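Local coordinates for aminopeptidase C (Lactobacillus rhamnosus, PDB 4K7C), which probably removes amino acids from the amino-terminal ends of peptides, as a cysteine aminopeptidase of the papain-like C1 family, at residues G140-L145 and D258-I263; L148-G153 and G287-R292; E162-S165 and N170-N173; Y110-V115 and A209-I214. One frame throughout, in Å; residues are numbered along the deposited sequence. Where two conformers were deposited one is given.

Contact 1. Residues G140-L145 and D258-I263; sequences GQWDML and DDYQSI
W142 and Y260 account for most of the surface buried here, and they show how two aromatic residues can join a helix to a strand without stacking flat. The indole turns an edge of its six-membered ring toward the face of the tyrosine in an offset T-shaped pair, with centroids 6.0 Å apart and planes at 62°. Its closest approach is lower down the tyrosine, where W142 NE1 lies 3.9 Å from Y260 CB; CZ2 of W142 then stands 4.2 Å from Y260 CG. The indole is sent toward the strand because CG is anti to the backbone N (chi1 172°), while the phenol leads away past it, its other contacts including the ring of W255. This is the seam of a papain-like fold. Helix 142-152 lies against strand 260-264, which pairs with strands 293-295 and 408-414, and W142 also packs on A75 of helix 70-87, the helix expected from the family to begin at the catalytic cysteine. W316 meets the same indole edge-to-face. D143 and S262 make the polar half of the contact. Water 1 gives a proton to D143 OD1 at 2.6 Å and accepts one from S262 N at 3.0 Å, so the water links a strand amide to the carboxylate in the helix's first turn. The other oxygen, D143 OD2, sits 4.1 Å from S262 CB and is hydrogen-bonded to the backbone N of R292. With each oxygen engaged by a different partner, rotation of the carboxylate is restrained. The hydroxyl of S262 turns instead to H293 ND1.

Contact 2. Residues L148-G153 and G287-R292; sequences LIEKYG and GGREVR
E150 and R289 meet side-on, the carboxylate alongside the NE edge of the guanidinium, with one bond to each oxygen. R289 NH1 reaches E150 OE1 at 2.9 Å, nearly straight at 166° and close to the guanidinium plane. The companion bond, R289 NE to E150 OE2 at 3.0 Å, is more bent and tilted from that plane, the two flat groups being turned 25° against each other. Both oxygens are met on their syn sides. An extended glutamate crosses an arginine bent at chi3 (64°), and this bend swings the guanidinium back toward the helix. Water 2 tightens the junction further: it donates to E150 OE2 at 2.6 Å and accepts from R289 N at 3.0 Å, tying the same carboxylate to the arginine's backbone. R289 also packs on S146 and A147 of the helix, and its NH1 has a second acid in D258. The looser side is the partly exposed rim round E150 and the exposed E290, whose OE1 takes two bonds from R292 of its own segment. The whole is a bidentate, side-on salt bridge at the surface, linking helix 142-152 to the loop before strand 293-295 in this papain-like peptidase.

Contact 3. Residues E162-S165 and N170-N173; sequences ETYS and NELN
Y164 brings the CE2 edge of its ring up to the carboxylate of E171, with E171 OE2 lying near the ring plane, 3.5 Å from CE2 and 3.1 Å from Y164 OH. The two side chains cross at about a right angle, with ring and carboxylate planes 53° apart, and OE2 makes the closest approaches. Y164 CG stands anti to the backbone N (chi1 -177°), which carries the phenol across the gap toward helix 170-192, while E171 bends at chi2 to present its end. The second oxygen, E171 OE1, accepts from the backbone N of N36 of the second subunit, its stronger polar partner, and I35 of that subunit packs against the same glutamate. Beneath this polar layer S165 and L172 are buried, their CB atoms 4.3 Å apart and their CA atoms 6.4 Å apart. Water 3 lies between them, giving a proton to S165 OG at 3.0 Å and taking one from L172 N at 2.9 Å. The amide belongs to the first turn of the helix, and the water thereby bridges the loop to the helix start. L172 continues inward to I214 and T218 of helix 197-219. The chemistry implies an acid shared between subunits: E171 sits in the first turn of helix 170-192, its two oxygens facing a phenol and a neighbouring chain's amide, so it is probably favoured as a carboxylate, and its position depends on the assembly as well as on its own chain.

Contact 4. Residues Y110-V115 and A209-I214; sequences YFYENV and AEDYRI
Y112 and D211 span two helices whose nearest CA atoms, those of these same residues, are 11.6 Å apart, so the long phenol of Y112 spans most of the gap and the short D211 meets its hydroxyl. Along the first helix, Y110 turns to V286 in a loop, and F111 packs on L131 and L132 of helix 126-133, with V115 CG2 3.6 Å above one face of its ring. Y112 then points at the other helix. The two side chains approach from opposite directions, and Y112 OH lies 2.5 Å from D211 OD2. The oxygen stays near the plane of the ring at its edge, 3.2 Å from Y112 CZ, and ring and carboxylate are turned by just 29°. D183 OD2 lies near the same hydroxyl in a weak bond, while D211 OD1 is held by K179. This lysine would partly offset the charge of two acids gathered round one phenol in a buried place. Next in sequence, E113 forms a salt bridge with K204 of helix 197-219, N114 packs on L131, and V115 closes the segment beside F111. Helix 170-192 fills the space between the two: K179, L180 and L187 touch the tyrosine on its way across. The contact therefore sits in a bundle of helices 96-117, 170-192 and 197-219, with M207 and L208 of the last also against the tyrosine and the outer side of helix 197-219 facing the second subunit.

In the fold
Contacts 1 and 2 adjoin, their centres about 9 Å apart, because both use helix 142-152: its start meets strand 260-264 and its end the loop before strand 293-295. The two touch directly. Contacts 3 and 4 lie away from that seam, among the helices, their centres about 17 Å apart, and meet where L172 packs on I214. Contact 3 is short-range and nested within the chain spans of the other three, whereas contacts 1, 2 and 4 cross one another in sequence. Contact 1 alone has no partner in another chain, while the other three have residues that meet the second subunit.

Contact 1. Residues G140-L145 and D258-I263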
loop_
_atom_site.group_PDB
_atom_site.type_symbol
_atom_site.label_atom_id
_atom_site.label_comp_id
_atom_site.label_asym_id
_atom_site.label_seq_id
_atom_site.Cartn_x
_atom_site.Cartn_y
_atom_site.Cartn_z
ATOM N N GLY A 140 2.259 18.869 -30.043
ATOM C CA GLY A 140 2.615 19.255 -31.393
ATOM C C GLY A 140 1.896 18.485 -32.481
ATOM O O GLY A 140 0.832 17.869 -32.272
ATOM N N GLN A 141 2.430 18.596 -33.696
ATOM C CA GLN A 141 1.915 17.898 -34.846
ATOM C C GLN A 141 3.100 17.281 -35.616
ATOM O O GLN A 141 4.270 17.661 -35.398
ATOM C CB GLN A 141 1.092 18.898 -35.711
ATOM C CG GLN A 141 0.049 19.679 -34.938
ATOM C CD GLN A 141 -1.068 20.273 -35.792
ATOM O OE1 GLN A 141 -1.193 19.974 -36.977
ATOM N NE2 GLN A 141 -1.898 21.086 -35.185
ATOM N N TRP A 142 2.787 16.343 -36.511
ATOM C CA TRP A 142 3.767 15.535 -37.234
ATOM C C TRP A 142 4.846 16.403 -37.922
ATOM O O TRP A 142 6.024 16.154 -37.754
ATOM C CB TRP A 142 3.074 14.668 -38.295
ATOM C CG TRP A 142 4.097 14.001 -39.149
ATOM C CD1 TRP A 142 4.646 14.481 -40.317
ATOM C CD2 TRP A 142 4.795 12.772 -38.874
ATOM N NE1 TRP A 142 5.621 13.638 -40.769
ATOM C CE2 TRP A 142 5.727 12.573 -39.917
ATOM C CE3 TRP A 142 4.705 11.811 -37.872
ATOM C CZ2 TRP A 142 6.568 11.435 -39.973
ATOM C CZ3 TRP A 142 5.499 10.677 -37.954
ATOM C CH2 TRP A 142 6.452 10.509 -38.981
ATOM N N ASP A 143 4.444 17.464 -38.605
ATOM C CA ASP A 143 5.402 18.258 -39.395
ATOM C C ASP A 143 6.379 18.998 -38.483
ATOM O O ASP A 143 7.528 19.228 -38.864
ATOM C CB ASP A 143 4.659 19.243 -40.286
ATOM C CG ASP A 143 3.779 18.563 -41.360
ATOM O OD1 ASP A 143 4.166 17.528 -41.954
ATOM O OD2 ASP A 143 2.647 19.090 -41.586
HETATM N N MSE A 144 5.914 19.358 -37.286
HETATM C CA MSE A 144 6.806 19.925 -36.249
HETATM C C MSE A 144 7.787 18.927 -35.702
HETATM O O MSE A 144 8.928 19.262 -35.390
HETATM C CB MSE A 144 5.907 20.485 -35.126
HETATM C CG MSE A 144 5.174 21.728 -35.597
HETATM SE SE MSE A 144 3.650 22.164 -34.409
HETATM C CE MSE A 144 4.577 22.597 -32.736
ATOM N N LEU A 145 7.428 17.644 -35.613
ATOM C CA LEU A 145 8.408 16.669 -35.158
ATOM C C LEU A 145 9.442 16.460 -36.280
ATOM O O LEU A 145 10.666 16.392 -36.018
ATOM C CB LEU A 145 7.676 15.369 -34.846
ATOM C CG LEU A 145 8.407 14.256 -34.088
ATOM C CD1 LEU A 145 9.285 13.437 -35.023
ATOM C CD2 LEU A 145 9.159 14.875 -32.918
ATOM N N ASP A 258 10.642 14.256 -46.385
ATOM C CA ASP A 258 9.725 14.698 -47.401
ATOM C C ASP A 258 8.700 13.714 -47.923
ATOM O O ASP A 258 7.775 14.158 -48.640
ATOM C CB ASP A 258 10.516 15.195 -48.670
ATOM C CG ASP A 258 10.939 16.612 -48.569
ATOM O OD1 ASP A 258 10.169 17.458 -48.052
ATOM O OD2 ASP A 258 12.070 16.908 -49.064
ATOM N N ASP A 259 8.935 12.416 -47.719
ATOM C CA ASP A 259 8.154 11.378 -48.289
ATOM C C ASP A 259 6.777 11.304 -47.584
ATOM O O ASP A 259 5.991 10.519 -48.049
ATOM C CB ASP A 259 8.817 10.012 -48.063
ATOM C CG ASP A 259 10.041 9.773 -48.952
ATOM O OD1 ASP A 259 10.277 10.614 -49.805
ATOM O OD2 ASP A 259 10.678 8.707 -48.755
ATOM N N TYR A 260 6.530 12.112 -46.525
ATOM C CA TYR A 260 5.321 11.898 -45.602
ATOM C C TYR A 260 4.363 13.035 -45.711
ATOM O O TYR A 260 4.767 14.173 -45.727
ATOM C CB TYR A 260 5.744 11.651 -44.110
ATOM C CG TYR A 260 6.676 10.453 -44.050
ATOM C CD1 TYR A 260 6.206 9.185 -44.196
ATOM C CD2 TYR A 260 8.052 10.625 -43.997
ATOM C CE1 TYR A 260 7.058 8.090 -44.241
ATOM C CE2 TYR A 260 8.929 9.525 -44.037
ATOM C CZ TYR A 260 8.426 8.291 -44.170
ATOM O OH TYR A 260 9.243 7.230 -44.240
ATOM N N GLN A 261 3.086 12.723 -45.763
ATOM C CA GLN A 261 2.070 13.745 -45.813
ATOM C C GLN A 261 1.067 13.568 -44.628
ATOM O O GLN A 261 0.498 12.510 -44.445
ATOM C CB GLN A 261 1.361 13.678 -47.136
ATOM C CG GLN A 261 0.264 14.696 -47.354
ATOM C CD GLN A 261 0.778 16.089 -47.298
ATOM O OE1 GLN A 261 1.701 16.466 -48.056
ATOM N NE2 GLN A 261 0.192 16.887 -46.478
ATOM N N SER A 262 0.841 14.671 -43.959
ATOM C CA SER A 262 -0.213 14.796 -42.969
ATOM C C SER A 262 -1.523 14.891 -43.711
ATOM O O SER A 262 -1.699 15.774 -44.538
ATOM C CB SER A 262 0.007 15.974 -42.071
ATOM O OG SER A 262 -1.125 16.111 -41.188
ATOM N N ILE A 263 -2.409 13.969 -43.406
ATOM C CA ILE A 263 -3.768 13.910 -43.970
ATOM C C ILE A 263 -4.751 14.147 -42.856
ATOM O O ILE A 263 -4.587 13.544 -41.767
ATOM C CB ILE A 263 -3.928 12.568 -44.657
ATOM C CG1 ILE A 263 -2.929 12.564 -45.873
ATOM C CG2 ILE A 263 -5.328 12.397 -45.182
ATOM C CD1 ILE A 263 -2.828 11.268 -46.536
HETATM O O HOH W 1 2.551 17.158 -44.013
#

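Contact 2. Residues L148-G153 and G287-R292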
loop_
_atom_site.group_PDB
_atom_site.type_symbol
_atom_site.label_atom_id
_atom_site.label_comp_id
_atom_site.label_asym_id
_atom_site.label_seq_id
_atom_site.Cartn_x
_atom_site.Cartn_y
_atom_site.Cartn_z
ATOM N N LEU A 148 12.061 19.045 -36.312
ATOM C CA LEU A 148 13.062 18.817 -35.303
ATOM C C LEU A 148 14.073 17.786 -35.700
ATOM O O LEU A 148 15.257 18.023 -35.511
ATOM C CB LEU A 148 12.427 18.414 -33.936
ATOM C CG LEU A 148 11.596 19.532 -33.306
ATOM C CD1 LEU A 148 10.704 18.946 -32.221
ATOM C CD2 LEU A 148 12.482 20.616 -32.734
ATOM N N ILE A 149 13.628 16.708 -36.336
ATOM C CA ILE A 149 14.512 15.636 -36.708
ATOM C C ILE A 149 15.427 16.066 -37.856
ATOM O O ILE A 149 16.596 15.691 -37.885
ATOM C CB ILE A 149 13.682 14.405 -36.947
ATOM C CG1 ILE A 149 13.271 13.890 -35.535
ATOM C CG2 ILE A 149 14.450 13.287 -37.662
ATOM C CD1 ILE A 149 12.511 12.667 -35.668
ATOM N N GLU A 150 14.858 16.839 -38.793
ATOM C CA GLU A 150 15.641 17.387 -39.899
ATOM C C GLU A 150 16.777 18.234 -39.352
ATOM O O GLU A 150 17.877 18.157 -39.855
ATOM C CB GLU A 150 14.765 18.191 -40.848
ATOM C CG GLU A 150 13.900 17.213 -41.629
ATOM C CD GLU A 150 12.915 17.882 -42.532
ATOM O OE1 GLU A 150 12.771 17.356 -43.648
ATOM O OE2 GLU A 150 12.283 18.876 -42.113
ATOM N N LYS A 151 16.529 19.027 -38.337
ATOM C CA LYS A 151 17.539 19.979 -37.889
ATOM C C LYS A 151 18.539 19.341 -36.882
ATOM O O LYS A 151 19.748 19.726 -36.841
ATOM C CB LYS A 151 16.874 21.197 -37.303
ATOM C CG LYS A 151 17.849 22.235 -36.798
ATOM C CD LYS A 151 17.111 23.523 -36.467
ATOM C CE LYS A 151 18.098 24.619 -36.255
ATOM N NZ LYS A 151 17.368 25.874 -36.058
ATOM N N TYR A 152 18.038 18.397 -36.068
ATOM C CA TYR A 152 18.774 17.881 -34.909
ATOM C C TYR A 152 19.082 16.412 -34.784
ATOM O O TYR A 152 19.881 15.967 -33.920
ATOM C CB TYR A 152 18.090 18.336 -33.635
ATOM C CG TYR A 152 18.069 19.832 -33.435
ATOM C CD1 TYR A 152 19.239 20.519 -33.081
ATOM C CD2 TYR A 152 16.883 20.564 -33.494
ATOM C CE1 TYR A 152 19.243 21.915 -32.862
ATOM C CE2 TYR A 152 16.860 21.948 -33.243
ATOM C CZ TYR A 152 18.030 22.651 -32.977
ATOM O OH TYR A 152 18.049 24.003 -32.747
ATOM N N GLY A 153 18.471 15.654 -35.646
ATOM C CA GLY A 153 18.547 14.203 -35.652
ATOM C C GLY A 153 17.912 13.552 -34.461
ATOM O O GLY A 153 16.907 14.058 -33.982
ATOM N N GLY A 287 12.298 28.812 -39.638
ATOM C CA GLY A 287 13.138 28.472 -40.726
ATOM C C GLY A 287 12.979 27.044 -41.200
ATOM O O GLY A 287 13.516 26.681 -42.229
ATOM N N GLY A 288 12.254 26.216 -40.461
ATOM C CA GLY A 288 12.087 24.835 -40.838
ATOM C C GLY A 288 10.752 24.691 -41.511
ATOM O O GLY A 288 10.021 25.674 -41.721
ATOM N N ARG A 289 10.455 23.475 -41.876
ATOM C CA ARG A 289 9.252 23.219 -42.626
ATOM C C ARG A 289 7.971 23.578 -41.841
ATOM O O ARG A 289 7.939 23.470 -40.596
ATOM C CB ARG A 289 9.240 21.759 -43.050
ATOM C CG ARG A 289 9.004 20.781 -41.881
ATOM C CD ARG A 289 8.476 19.425 -42.346
ATOM N NE ARG A 289 9.465 18.720 -43.183
ATOM C CZ ARG A 289 9.330 18.504 -44.510
ATOM N NH1 ARG A 289 10.293 17.850 -45.165
ATOM N NH2 ARG A 289 8.219 18.896 -45.174
ATOM N N GLU A 290 6.942 24.003 -42.570
ATOM C CA GLU A 290 5.677 24.389 -41.943
ATOM C C GLU A 290 4.701 23.248 -41.925
ATOM O O GLU A 290 4.876 22.276 -42.572
ATOM C CB GLU A 290 5.034 25.570 -42.697
ATOM C CG GLU A 290 5.849 26.863 -42.666
ATOM C CD GLU A 290 5.226 27.959 -43.519
ATOM O OE1 GLU A 290 4.200 27.712 -44.218
ATOM O OE2 GLU A 290 5.758 29.086 -43.467
ATOM N N VAL A 291 3.638 23.409 -41.150
ATOM C CA VAL A 291 2.518 22.448 -41.109
ATOM C C VAL A 291 1.763 22.526 -42.450
ATOM O O VAL A 291 1.403 23.633 -42.916
ATOM C CB VAL A 291 1.600 22.772 -39.873
ATOM C CG1 VAL A 291 0.266 21.979 -39.872
ATOM C CG2 VAL A 291 2.364 22.548 -38.564
ATOM N N ARG A 292 1.536 21.349 -43.024
ATOM C CA ARG A 292 0.687 21.152 -44.236
ATOM C C ARG A 292 -0.231 19.932 -44.107
ATOM O O ARG A 292 0.249 18.802 -43.979
ATOM C CB ARG A 292 1.641 20.945 -45.447
ATOM C CG ARG A 292 2.380 22.194 -45.944
ATOM C CD ARG A 292 1.518 23.363 -46.429
ATOM N NE ARG A 292 2.373 24.459 -46.879
ATOM C CZ ARG A 292 2.850 25.450 -46.151
ATOM N NH1 ARG A 292 2.521 25.587 -44.885
ATOM N NH2 ARG A 292 3.657 26.373 -46.729
HETATM O O HOH W 2 12.584 21.423 -41.769
#

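Contact 3. Residues E162-S165 and N170-N173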
loop_
_atom_site.group_PDB
_atom_site.type_symbol
_atom_site.label_atom_id
_atom_site.label_comp_id
_atom_site.label_asym_id
_atom_site.label_seq_id
_atom_site.Cartn_x
_atom_site.Cartn_y
_atom_site.Cartn_z
ATOM N N GLU A 162 15.575 10.145 -19.663
ATOM C CA GLU A 162 14.650 10.996 -18.950
ATOM C C GLU A 162 15.265 11.653 -17.690
ATOM O O GLU A 162 16.148 11.118 -16.998
ATOM C CB GLU A 162 13.341 10.206 -18.549
ATOM C CG GLU A 162 12.626 9.651 -19.766
ATOM C CD GLU A 162 11.874 10.753 -20.478
ATOM O OE1 GLU A 162 11.078 11.431 -19.778
ATOM O OE2 GLU A 162 12.089 10.916 -21.715
ATOM N N THR A 163 14.705 12.794 -17.372
ATOM C CA THR A 163 14.936 13.505 -16.129
ATOM C C THR A 163 13.585 13.686 -15.379
ATOM O O THR A 163 12.550 13.207 -15.814
ATOM C CB THR A 163 15.524 14.870 -16.382
ATOM O OG1 THR A 163 14.533 15.668 -17.012
ATOM C CG2 THR A 163 16.869 14.807 -17.264
ATOM N N TYR A 164 13.656 14.288 -14.216
ATOM C CA TYR A 164 12.451 14.656 -13.440
ATOM C C TYR A 164 11.485 15.390 -14.306
ATOM O O TYR A 164 10.354 15.016 -14.357
ATOM C CB TYR A 164 12.798 15.416 -12.141
ATOM C CG TYR A 164 11.608 15.737 -11.298
ATOM C CD1 TYR A 164 11.320 15.033 -10.140
ATOM C CD2 TYR A 164 10.767 16.785 -11.655
ATOM C CE1 TYR A 164 10.141 15.321 -9.423
ATOM C CE2 TYR A 164 9.675 17.109 -10.897
ATOM C CZ TYR A 164 9.403 16.386 -9.769
ATOM O OH TYR A 164 8.308 16.717 -9.009
ATOM N N SER A 165 11.919 16.459 -14.982
ATOM C CA SER A 165 11.023 17.369 -15.653
ATOM C C SER A 165 10.511 16.760 -16.959
ATOM O O SER A 165 9.454 17.082 -17.392
ATOM C CB SER A 165 11.693 18.686 -15.933
ATOM O OG SER A 165 11.981 19.375 -14.782
ATOM N N ASN A 170 5.139 19.704 -15.672
ATOM C CA ASN A 170 4.325 20.850 -15.212
ATOM C C ASN A 170 5.124 22.043 -14.714
ATOM O O ASN A 170 4.867 23.176 -15.111
ATOM C CB ASN A 170 3.272 20.407 -14.191
ATOM C CG ASN A 170 2.118 19.615 -14.827
ATOM N N GLU A 171 6.122 21.820 -13.866
ATOM C CA GLU A 171 6.914 22.927 -13.287
ATOM C C GLU A 171 7.779 23.648 -14.377
ATOM O O GLU A 171 7.895 24.897 -14.412
ATOM C CB GLU A 171 7.794 22.442 -12.137
ATOM C CG GLU A 171 7.138 21.816 -10.858
ATOM C CD GLU A 171 8.013 20.652 -10.060
ATOM O OE1 GLU A 171 9.271 20.782 -9.732
ATOM O OE2 GLU A 171 7.394 19.549 -9.702
ATOM N N LEU A 172 8.325 22.860 -15.287
ATOM C CA LEU A 172 9.080 23.425 -16.407
ATOM C C LEU A 172 8.146 24.289 -17.267
ATOM O O LEU A 172 8.513 25.385 -17.618
ATOM C CB LEU A 172 9.792 22.321 -17.221
ATOM C CG LEU A 172 10.360 22.721 -18.608
ATOM C CD1 LEU A 172 11.394 23.806 -18.394
ATOM C CD2 LEU A 172 10.872 21.515 -19.324
ATOM N N ASN A 173 6.966 23.796 -17.640
ATOM C CA ASN A 173 6.075 24.632 -18.454
ATOM C C ASN A 173 5.681 25.899 -17.693
ATOM O O ASN A 173 5.642 26.992 -18.293
ATOM C CB ASN A 173 4.818 23.895 -18.900
ATOM C CG ASN A 173 5.143 22.891 -19.964
ATOM O OD1 ASN A 173 5.843 23.218 -20.920
ATOM N ND2 ASN A 173 4.716 21.672 -19.789
HETATM O O HOH W 3 9.056 20.112 -14.700
#

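Contact 4. Residues Y110-V115 and A209-I214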
loop_
_atom_site.group_PDB
_atom_site.type_symbol
_atom_site.label_atom_id
_atom_site.label_comp_id
_atom_site.label_asym_id
_atom_site.label_seq_id
_atom_site.Cartn_x
_atom_site.Cartn_y
_atom_site.Cartn_z
ATOM N N TYR A 110 10.384 30.636 -31.555
ATOM C CA TYR A 110 9.109 30.796 -32.273
ATOM C C TYR A 110 8.169 31.789 -31.631
ATOM O O TYR A 110 7.696 32.695 -32.310
ATOM C CB TYR A 110 8.421 29.430 -32.538
ATOM C CG TYR A 110 7.554 29.415 -33.764
ATOM C CD1 TYR A 110 8.058 28.959 -34.958
ATOM C CD2 TYR A 110 6.241 29.816 -33.741
ATOM C CE1 TYR A 110 7.316 28.901 -36.098
ATOM C CE2 TYR A 110 5.479 29.776 -34.912
ATOM C CZ TYR A 110 6.036 29.341 -36.082
ATOM O OH TYR A 110 5.338 29.253 -37.267
ATOM N N PHE A 111 7.982 31.683 -30.307
ATOM C CA PHE A 111 7.166 32.593 -29.551
ATOM C C PHE A 111 7.687 34.045 -29.654
ATOM O O PHE A 111 6.915 34.972 -29.880
ATOM C CB PHE A 111 7.097 32.136 -28.082
ATOM C CG PHE A 111 6.405 33.117 -27.179
ATOM C CD1 PHE A 111 5.020 33.132 -27.048
ATOM C CD2 PHE A 111 7.156 33.971 -26.404
ATOM C CE1 PHE A 111 4.429 34.058 -26.186
ATOM C CE2 PHE A 111 6.600 34.901 -25.592
ATOM C CZ PHE A 111 5.202 34.946 -25.450
ATOM N N TYR A 112 8.986 34.239 -29.496
ATOM C CA TYR A 112 9.539 35.592 -29.541
ATOM C C TYR A 112 9.275 36.194 -30.930
ATOM O O TYR A 112 9.001 37.403 -31.052
ATOM C CB TYR A 112 11.004 35.598 -29.255
ATOM C CG TYR A 112 11.411 35.164 -27.881
ATOM C CD1 TYR A 112 10.657 35.485 -26.744
ATOM C CD2 TYR A 112 12.603 34.448 -27.676
ATOM C CE1 TYR A 112 11.069 35.146 -25.451
ATOM C CE2 TYR A 112 13.033 34.099 -26.395
ATOM C CZ TYR A 112 12.259 34.390 -25.271
ATOM O OH TYR A 112 12.641 34.057 -23.956
ATOM N N GLU A 113 9.417 35.398 -31.960
ATOM C CA GLU A 113 9.241 35.905 -33.328
ATOM C C GLU A 113 7.761 36.247 -33.535
ATOM O O GLU A 113 7.412 37.242 -34.227
ATOM C CB GLU A 113 9.776 34.914 -34.375
ATOM C CG GLU A 113 11.307 34.874 -34.419
ATOM C CD GLU A 113 11.886 36.210 -34.868
ATOM O OE1 GLU A 113 11.238 36.804 -35.793
ATOM O OE2 GLU A 113 12.926 36.657 -34.320
ATOM N N ASN A 114 6.881 35.448 -32.951
ATOM C CA ASN A 114 5.430 35.769 -33.001
ATOM C C ASN A 114 5.056 37.029 -32.263
ATOM O O ASN A 114 4.194 37.819 -32.740
ATOM C CB ASN A 114 4.567 34.575 -32.569
ATOM C CG ASN A 114 4.394 33.565 -33.686
ATOM O OD1 ASN A 114 4.496 33.906 -34.856
ATOM N ND2 ASN A 114 4.114 32.294 -33.338
ATOM N N VAL A 115 5.696 37.266 -31.121
ATOM C CA VAL A 115 5.507 38.445 -30.374
ATOM C C VAL A 115 6.019 39.684 -31.151
ATOM O O VAL A 115 5.351 40.756 -31.139
ATOM C CB VAL A 115 6.285 38.411 -29.024
ATOM C CG1 VAL A 115 6.260 39.728 -28.351
ATOM C CG2 VAL A 115 5.620 37.394 -28.070
ATOM N N ALA A 209 19.621 32.631 -24.368
ATOM C CA ALA A 209 20.711 32.062 -23.560
ATOM C C ALA A 209 20.148 31.590 -22.219
ATOM O O ALA A 209 20.483 30.564 -21.750
ATOM C CB ALA A 209 21.858 33.018 -23.288
ATOM N N GLU A 210 19.311 32.404 -21.627
ATOM C CA GLU A 210 18.621 32.050 -20.379
ATOM C C GLU A 210 17.696 30.874 -20.578
ATOM O O GLU A 210 17.712 29.992 -19.736
ATOM C CB GLU A 210 17.835 33.269 -19.898
ATOM C CG GLU A 210 18.726 34.437 -19.509
ATOM C CD GLU A 210 18.051 35.803 -19.498
ATOM O OE1 GLU A 210 16.960 35.927 -20.126
ATOM O OE2 GLU A 210 18.583 36.686 -18.810
ATOM N N ASP A 211 16.861 30.870 -21.608
ATOM C CA ASP A 211 16.017 29.731 -21.889
ATOM C C ASP A 211 16.812 28.425 -22.081
ATOM O O ASP A 211 16.381 27.352 -21.616
ATOM C CB ASP A 211 15.123 29.991 -23.113
ATOM C CG ASP A 211 14.293 31.268 -22.981
ATOM O OD1 ASP A 211 14.179 31.733 -21.815
ATOM O OD2 ASP A 211 13.805 31.800 -24.072
ATOM N N TYR A 212 17.938 28.520 -22.798
ATOM C CA TYR A 212 18.816 27.398 -22.988
ATOM C C TYR A 212 19.231 26.793 -21.637
ATOM O O TYR A 212 19.184 25.552 -21.438
ATOM C CB TYR A 212 20.037 27.771 -23.908
ATOM C CG TYR A 212 20.888 26.564 -24.244
ATOM C CD1 TYR A 212 20.602 25.778 -25.313
ATOM C CD2 TYR A 212 21.895 26.127 -23.392
ATOM C CE1 TYR A 212 21.292 24.628 -25.591
ATOM C CE2 TYR A 212 22.628 24.967 -23.690
ATOM C CZ TYR A 212 22.305 24.244 -24.794
ATOM O OH TYR A 212 22.999 23.097 -25.063
ATOM N N ARG A 213 19.636 27.632 -20.716
ATOM C CA ARG A 213 20.048 27.225 -19.395
ATOM C C ARG A 213 18.919 26.571 -18.550
ATOM O O ARG A 213 19.152 25.580 -17.879
ATOM C CB ARG A 213 20.689 28.381 -18.700
ATOM C CG ARG A 213 21.009 28.070 -17.256
ATOM C CD ARG A 213 21.946 29.076 -16.670
ATOM N NE ARG A 213 21.423 30.399 -16.486
ATOM C CZ ARG A 213 21.784 31.433 -17.284
ATOM N NH1 ARG A 213 21.370 32.663 -17.019
ATOM N NH2 ARG A 213 22.539 31.215 -18.396
ATOM N N ILE A 214 17.711 27.116 -18.634
ATOM C CA ILE A 214 16.523 26.490 -17.982
ATOM C C ILE A 214 16.270 25.086 -18.497
ATOM O O ILE A 214 16.062 24.153 -17.746
ATOM C CB ILE A 214 15.253 27.389 -18.210
ATOM C CG1 ILE A 214 15.430 28.701 -17.459
ATOM C CG2 ILE A 214 13.986 26.608 -17.860
ATOM C CD1 ILE A 214 14.433 29.787 -17.845
#